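Local coordinates for protein L-threonine dehydrogenase (PDB 2YY7) that probably oxidises L-threonine with NAD as cofactor, as a UDP-galactose 4-epimerase-like member of the short-chain dehydrogenase-reductase superfamily, at residues L55-N58 / Q59-L63; L93-N96 / S97-V101. All coordinates share one frame; numbering follows the deposited sequence.

Interaction 1. Residues L55-N58 / Q59-L63; sequences LDFN and QIEHL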
ATOM      1  N   LEU A  55     -15.877   1.394  12.685  1.00 13.14           N
ATOM      2  CA  LEU A  55     -14.733   2.231  13.033  1.00 14.57           C
ATOM      3  C   LEU A  55     -14.393   2.077  14.519  1.00 13.37           C
ATOM      4  O   LEU A  55     -13.309   2.461  14.962  1.00 14.37           O
ATOM      5  CB  LEU A  55     -15.074   3.695  12.733  1.00 14.73           C
ATOM      6  CG  LEU A  55     -14.138   4.586  11.915  1.00 18.32           C
ATOM      7  CD1 LEU A  55     -13.625   3.854  10.703  1.00 20.38           C
ATOM      8  CD2 LEU A  55     -14.900   5.839  11.500  1.00 17.12           C
ATOM      9  N   ASP A  56     -15.323   1.506  15.278  1.00 12.36           N
ATOM     10  CA  ASP A  56     -15.143   1.329  16.720  1.00 12.78           C
ATOM     11  C   ASP A  56     -14.852  -0.124  17.081  1.00 12.57           C
ATOM     12  O   ASP A  56     -15.736  -0.974  17.024  1.00 11.85           O
ATOM     13  CB  ASP A  56     -16.407   1.801  17.451  1.00 12.73           C
ATOM     14  CG  ASP A  56     -16.242   1.836  18.961  1.00 15.71           C
ATOM     15  OD1 ASP A  56     -15.584   0.934  19.519  1.00 17.45           O
ATOM     16  OD2 ASP A  56     -16.792   2.765  19.593  1.00 19.82           O
ATOM     17  N   PHE A  57     -13.608  -0.403  17.456  1.00 12.86           N
ATOM     18  CA  PHE A  57     -13.201  -1.759  17.819  1.00 13.55           C
ATOM     19  C   PHE A  57     -14.056  -2.386  18.926  1.00 14.32           C
ATOM     20  O   PHE A  57     -14.421  -3.561  18.836  1.00 13.99           O
ATOM     21  CB  PHE A  57     -11.726  -1.769  18.237  1.00 13.95           C
ATOM     22  CG  PHE A  57     -11.233  -3.113  18.706  1.00 14.33           C
ATOM     23  CD1 PHE A  57     -11.453  -3.535  20.015  1.00 14.73           C
ATOM     24  CD2 PHE A  57     -10.555  -3.959  17.835  1.00 12.31           C
ATOM     25  CE1 PHE A  57     -11.005  -4.781  20.448  1.00 18.73           C
ATOM     26  CE2 PHE A  57     -10.102  -5.211  18.259  1.00 15.83           C
ATOM     27  CZ  PHE A  57     -10.327  -5.622  19.569  1.00 16.77           C
ATOM     28  N   ASN A  58     -14.376  -1.612  19.961  1.00 14.98           N
ATOM     29  CA  ASN A  58     -15.175  -2.136  21.069  1.00 16.07           C
ATOM     30  C   ASN A  58     -16.575  -2.588  20.659  1.00 15.45           C
ATOM     31  O   ASN A  58     -17.082  -3.587  21.178  1.00 15.44           O
ATOM     32  CB  ASN A  58     -15.281  -1.103  22.192  1.00 16.45           C
ATOM     33  CG  ASN A  58     -13.929  -0.748  22.784  1.00 22.01           C
ATOM     34  OD1 ASN A  58     -13.138  -1.624  23.132  1.00 26.84           O
ATOM     35  ND2 ASN A  58     -13.663   0.545  22.909  1.00 28.42           N
ATOM     36  N   GLN A  59     -17.205  -1.862  19.739  1.00 15.33           N
ATOM     37  CA  GLN A  59     -18.543  -2.231  19.289  1.00 15.47           C
ATOM     38  C   GLN A  59     -18.521  -3.567  18.544  1.00 15.37           C
ATOM     39  O   GLN A  59     -19.435  -4.371  18.680  1.00 15.77           O
ATOM     40  CB  GLN A  59     -19.133  -1.152  18.379  1.00 15.58           C
ATOM     41  CG  GLN A  59     -19.272   0.212  19.031  1.00 14.88           C
ATOM     42  CD  GLN A  59     -20.096   1.174  18.201  1.00 14.33           C
ATOM     43  OE1 GLN A  59     -20.020   2.389  18.379  1.00 21.72           O
ATOM     44  NE2 GLN A  59     -20.900   0.636  17.300  1.00 12.18           N
ATOM     45  N   ILE A  60     -17.478  -3.796  17.753  1.00 15.57           N
ATOM     46  CA  ILE A  60     -17.362  -5.047  17.006  1.00 14.92           C
ATOM     47  C   ILE A  60     -17.068  -6.188  17.976  1.00 15.46           C
ATOM     48  O   ILE A  60     -17.692  -7.246  17.909  1.00 15.55           O
ATOM     49  CB  ILE A  60     -16.228  -4.983  15.958  1.00 14.51           C
ATOM     50  CG1 ILE A  60     -16.467  -3.809  15.000  1.00 13.96           C
ATOM     51  CG2 ILE A  60     -16.171  -6.294  15.180  1.00 13.29           C
ATOM     52  CD1 ILE A  60     -15.342  -3.594  13.991  1.00 14.72           C
ATOM     53  N   GLU A  61     -16.119  -5.963  18.876  1.00 16.05           N
ATOM     54  CA  GLU A  61     -15.749  -6.968  19.866  1.00 17.59           C
ATOM     55  C   GLU A  61     -16.985  -7.390  20.664  1.00 17.19           C
ATOM     56  O   GLU A  61     -17.170  -8.573  20.954  1.00 16.66           O
ATOM     57  CB  GLU A  61     -14.677  -6.406  20.809  1.00 16.76           C
ATOM     58  CG  GLU A  61     -14.148  -7.405  21.826  1.00 19.67           C
ATOM     59  CD  GLU A  61     -13.077  -6.815  22.731  1.00 22.83           C
ATOM     60  OE1 GLU A  61     -13.354  -5.802  23.414  1.00 28.75           O
ATOM     61  OE2 GLU A  61     -11.955  -7.368  22.758  1.00 28.16           O
ATOM     62  N   HIS A  62     -17.832  -6.423  21.009  1.00 17.06           N
ATOM     63  CA  HIS A  62     -19.050  -6.705  21.770  1.00 17.13           C
ATOM     64  C   HIS A  62     -20.030  -7.607  21.018  1.00 16.43           C
ATOM     65  O   HIS A  62     -20.650  -8.489  21.620  1.00 15.71           O
ATOM     66  CB  HIS A  62     -19.763  -5.400  22.145  1.00 17.33           C
ATOM     67  CG  HIS A  62     -21.102  -5.607  22.785  1.00 18.86           C
ATOM     68  ND1 HIS A  62     -21.252  -6.169  24.035  1.00 17.91           N
ATOM     69  CD2 HIS A  62     -22.354  -5.347  22.336  1.00 20.55           C
ATOM     70  CE1 HIS A  62     -22.539  -6.247  24.329  1.00 18.09           C
ATOM     71  NE2 HIS A  62     -23.229  -5.755  23.315  1.00 19.43           N
ATOM     72  N   LEU A  63     -20.187  -7.382  19.715  1.00 15.61           N
ATOM     73  CA  LEU A  63     -21.101  -8.210  18.929  1.00 15.34           C
ATOM     74  C   LEU A  63     -20.530  -9.615  18.771  1.00 14.51           C
ATOM     75  O   LEU A  63     -21.273 -10.601  18.760  1.00 14.01           O
ATOM     76  CB  LEU A  63     -21.357  -7.589  17.548  1.00 15.31           C
ATOM     77  CG  LEU A  63     -22.013  -6.205  17.548  1.00 17.02           C
ATOM     78  CD1 LEU A  63     -22.272  -5.748  16.117  1.00 17.39           C
ATOM     79  CD2 LEU A  63     -23.316  -6.258  18.329  1.00 14.29           C
TER

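Interaction 2. Residues L93-N96 / S97-V101; sequences LNMN and SLFHV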
ATOM      1  N   LEU A  93     -11.861   4.762   7.539  1.00 11.68           N
ATOM      2  CA  LEU A  93     -12.801   3.640   7.592  1.00 10.97           C
ATOM      3  C   LEU A  93     -12.275   2.352   6.958  1.00  9.86           C
ATOM      4  O   LEU A  93     -12.275   1.292   7.587  1.00 10.16           O
ATOM      5  CB  LEU A  93     -14.118   4.013   6.899  1.00 10.66           C
ATOM      6  CG  LEU A  93     -15.110   2.858   6.714  1.00 12.19           C
ATOM      7  CD1 LEU A  93     -15.619   2.404   8.075  1.00 13.89           C
ATOM      8  CD2 LEU A  93     -16.276   3.306   5.838  1.00 11.09           C
ATOM      9  N   ASN A  94     -11.846   2.446   5.706  1.00  7.23           N
ATOM     10  CA  ASN A  94     -11.361   1.277   4.987  1.00  8.33           C
ATOM     11  C   ASN A  94     -10.198   0.560   5.672  1.00  8.07           C
ATOM     12  O   ASN A  94     -10.160  -0.670   5.696  1.00  7.44           O
ATOM     13  CB  ASN A  94     -10.975   1.670   3.556  1.00  8.48           C
ATOM     14  CG  ASN A  94     -12.174   2.125   2.730  1.00 10.33           C
ATOM     15  OD1 ASN A  94     -13.260   2.368   3.262  1.00 11.31           O
ATOM     16  ND2 ASN A  94     -11.976   2.248   1.429  1.00  8.53           N
ATOM     17  N   MET A  95      -9.257   1.317   6.236  1.00  8.45           N
ATOM     18  CA  MET A  95      -8.110   0.704   6.900  1.00  8.96           C
ATOM     19  C   MET A  95      -8.357   0.262   8.337  1.00  9.44           C
ATOM     20  O   MET A  95      -8.059  -0.878   8.702  1.00  9.96           O
ATOM     21  CB  MET A  95      -6.900   1.655   6.893  1.00  9.16           C
ATOM     22  CG  MET A  95      -6.310   1.945   5.515  1.00  6.82           C
ATOM     23  SD  MET A  95      -5.990   0.451   4.539  1.00 10.57           S
ATOM     24  CE  MET A  95      -4.721  -0.385   5.520  1.00  6.47           C
ATOM     25  N   ASN A  96      -8.894   1.162   9.154  1.00 10.47           N
ATOM     26  CA  ASN A  96      -9.111   0.850  10.560  1.00 11.01           C
ATOM     27  C   ASN A  96     -10.165  -0.208  10.835  1.00 11.00           C
ATOM     28  O   ASN A  96     -10.047  -0.947  11.809  1.00 10.62           O
ATOM     29  CB  ASN A  96      -9.394   2.133  11.354  1.00 12.73           C
ATOM     30  CG  ASN A  96      -8.156   3.020  11.466  1.00 15.78           C
ATOM     31  OD1 ASN A  96      -7.064   2.535  11.760  1.00 20.63           O
ATOM     32  ND2 ASN A  96      -8.322   4.316  11.230  1.00 17.66           N
ATOM     33  N   SER A  97     -11.183  -0.302   9.986  1.00  9.57           N
ATOM     34  CA  SER A  97     -12.200  -1.328  10.182  1.00  8.92           C
ATOM     35  C   SER A  97     -11.531  -2.685   9.946  1.00  8.79           C
ATOM     36  O   SER A  97     -11.824  -3.664  10.631  1.00  7.86           O
ATOM     37  CB  SER A  97     -13.362  -1.129   9.205  1.00 10.18           C
ATOM     38  OG  SER A  97     -12.939  -1.266   7.856  1.00 10.67           O
ATOM     39  N   LEU A  98     -10.623  -2.736   8.973  1.00  9.19           N
ATOM     40  CA  LEU A  98      -9.913  -3.978   8.669  1.00  9.27           C
ATOM     41  C   LEU A  98      -8.968  -4.346   9.804  1.00  9.09           C
ATOM     42  O   LEU A  98      -8.859  -5.519  10.169  1.00  9.80           O
ATOM     43  CB  LEU A  98      -9.119  -3.846   7.363  1.00  8.97           C
ATOM     44  CG  LEU A  98      -8.261  -5.049   6.956  1.00  8.70           C
ATOM     45  CD1 LEU A  98      -9.126  -6.299   6.784  1.00  6.14           C
ATOM     46  CD2 LEU A  98      -7.530  -4.724   5.656  1.00 10.66           C
ATOM     47  N   PHE A  99      -8.276  -3.351  10.358  1.00  8.20           N
ATOM     48  CA  PHE A  99      -7.360  -3.617  11.466  1.00  9.08           C
ATOM     49  C   PHE A  99      -8.113  -4.192  12.667  1.00  8.64           C
ATOM     50  O   PHE A  99      -7.622  -5.109  13.334  1.00  8.99           O
ATOM     51  CB  PHE A  99      -6.611  -2.345  11.887  1.00  9.57           C
ATOM     52  CG  PHE A  99      -5.488  -1.957  10.957  1.00  9.24           C
ATOM     53  CD1 PHE A  99      -4.491  -2.874  10.624  1.00 12.26           C
ATOM     54  CD2 PHE A  99      -5.422  -0.673  10.420  1.00 11.89           C
ATOM     55  CE1 PHE A  99      -3.444  -2.518   9.769  1.00 10.55           C
ATOM     56  CE2 PHE A  99      -4.380  -0.306   9.566  1.00  8.25           C
ATOM     57  CZ  PHE A  99      -3.389  -1.232   9.239  1.00 10.11           C
ATOM     58  N   HIS A 100      -9.298  -3.656  12.947  1.00  8.39           N
ATOM     59  CA  HIS A 100     -10.102  -4.158  14.068  1.00  8.91           C
ATOM     60  C   HIS A 100     -10.464  -5.624  13.885  1.00  8.70           C
ATOM     61  O   HIS A 100     -10.301  -6.427  14.803  1.00  8.46           O
ATOM     62  CB  HIS A 100     -11.393  -3.359  14.223  1.00  8.38           C
ATOM     63  CG  HIS A 100     -11.171  -1.916  14.549  1.00  9.12           C
ATOM     64  ND1 HIS A 100     -10.020  -1.462  15.157  1.00 11.78           N
ATOM     65  CD2 HIS A 100     -11.966  -0.833  14.386  1.00 10.91           C
ATOM     66  CE1 HIS A 100     -10.117  -0.159  15.354  1.00 14.30           C
ATOM     67  NE2 HIS A 100     -11.289   0.246  14.896  1.00 13.29           N
ATOM     68  N   VAL A 101     -10.965  -5.971  12.706  1.00  8.99           N
ATOM     69  CA  VAL A 101     -11.348  -7.355  12.428  1.00  9.87           C
ATOM     70  C   VAL A 101     -10.128  -8.278  12.412  1.00 10.15           C
ATOM     71  O   VAL A 101     -10.192  -9.401  12.908  1.00  9.30           O
ATOM     72  CB  VAL A 101     -12.104  -7.472  11.080  1.00 10.16           C
ATOM     73  CG1 VAL A 101     -12.389  -8.938  10.757  1.00 10.43           C
ATOM     74  CG2 VAL A 101     -13.411  -6.697  11.158  1.00  9.30           C
TER

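Interaction 1. Residues L55-N58 / Q59-L63
Asp56 caps the first turn of helix 57-66 by accepting a hydrogen bond at OD1 from Gln59 N, 3.2 Å away, with the donor standing above the carboxylate plane, 64° out of it. The same OD1 takes a second, weak bond from Asn58 N, so one oxygen serves two amides of the opening turn. Asp56 CG lies anti to the backbone N (chi1 -172°), which carries the carboxylate round beside its own carbonyl carbon and over the helix start. The Gln59 side chain crosses that of Asp56 at about a right angle, its CG 3.4 Å from Asp56 CG. Asp56 O adds weak bonds from Gln59 N and Ile60 N. One turn on, Glu61 N gives Phe57 O a nearly straight bond of 2.9 Å, and His62 N bonds to Asn58 O.

The extended Glu61 side chain runs out to the Phe57 ring, where OE2 sits at the edge near the ring plane, 3.6 Å from CE1. Ring and carboxylate planes are 73° apart. Glu61 OE2 also forms a salt bridge with Lys109, which is likely to hold the acid end beside the ring. Phe57 and Ile60 both pack on Leu104 of helix 87-106, while Leu63 rests on Val52, just beyond strand 49-51; the first turns of the helix thus lie between helix 87-106 and the loop that precedes them.

Interaction 2. Residues L93-N96 / S97-V101
Ser97 grips Leu93 O twice: OG donates to it at 2.7 Å and the backbone N at 3.1 Å, the two donors arriving from opposite faces of the carbonyl plane. With chi1 at 63°, OG sits between the backbone N and the carbonyl carbon of Ser97, turned back toward the preceding turn, so this buried hydroxyl is satisfied inside its own helix. Phe99 N bonds to Met95 O. Asn96 O receives His100 N at 3.0 Å and also lies over the centre of one face of the His100 ring, 3.1 Å above its plane; the imidazole spends NE2 on Leu55 O instead. Asn94 has both ends of its amide engaged, OD1 by Leu78 N and ND2 by Ser146 OG, while Asn96 ND2 donates to Asp92 OD1. Asn96 OD1 comes to the edge of the Phe99 ring, 3.8 Å from CD2, with amide and ring planes 45° apart.

Met95, bent at chi2 and chi3, brings its CE methyl to 4.0 Å from Phe99 CZ. The ring also meets Trp153 of helix 142-161 and Trp91 of the second subunit, each edge-to-face. Replacing Phe99 by an alanine is likely to leave the Met95 methyl and the two indoles without the ring they share and to open a gap at the subunit interface. The i to i+4 bonding is that of a regular alpha-helix, here one packed against the parallel sheet of the NAD-binding Rossmann fold, with Leu93 touching the bound cofactor.

How the interactions relate
Along the chain the two contacts come in series: interaction 1 closes within the first turns of helix 57-66, strand 71-74 follows, and interaction 2 then forms in the middle of helix 87-106. Neither encloses a loop, and they do not nest or cross. Their centres are 11 Å apart and they touch directly. The bond from His100 to Leu55 ties the chain just ahead of the helix cap to helix 87-106; beside it Phe57 N packs 3.5 Å from His100 CD2, and Ile60 CD1 4.0 Å from His100 CB. The pair thereby joins two helices of the Rossmann fold; next to this junction lie Asn53 and Ala54, which bind NAD.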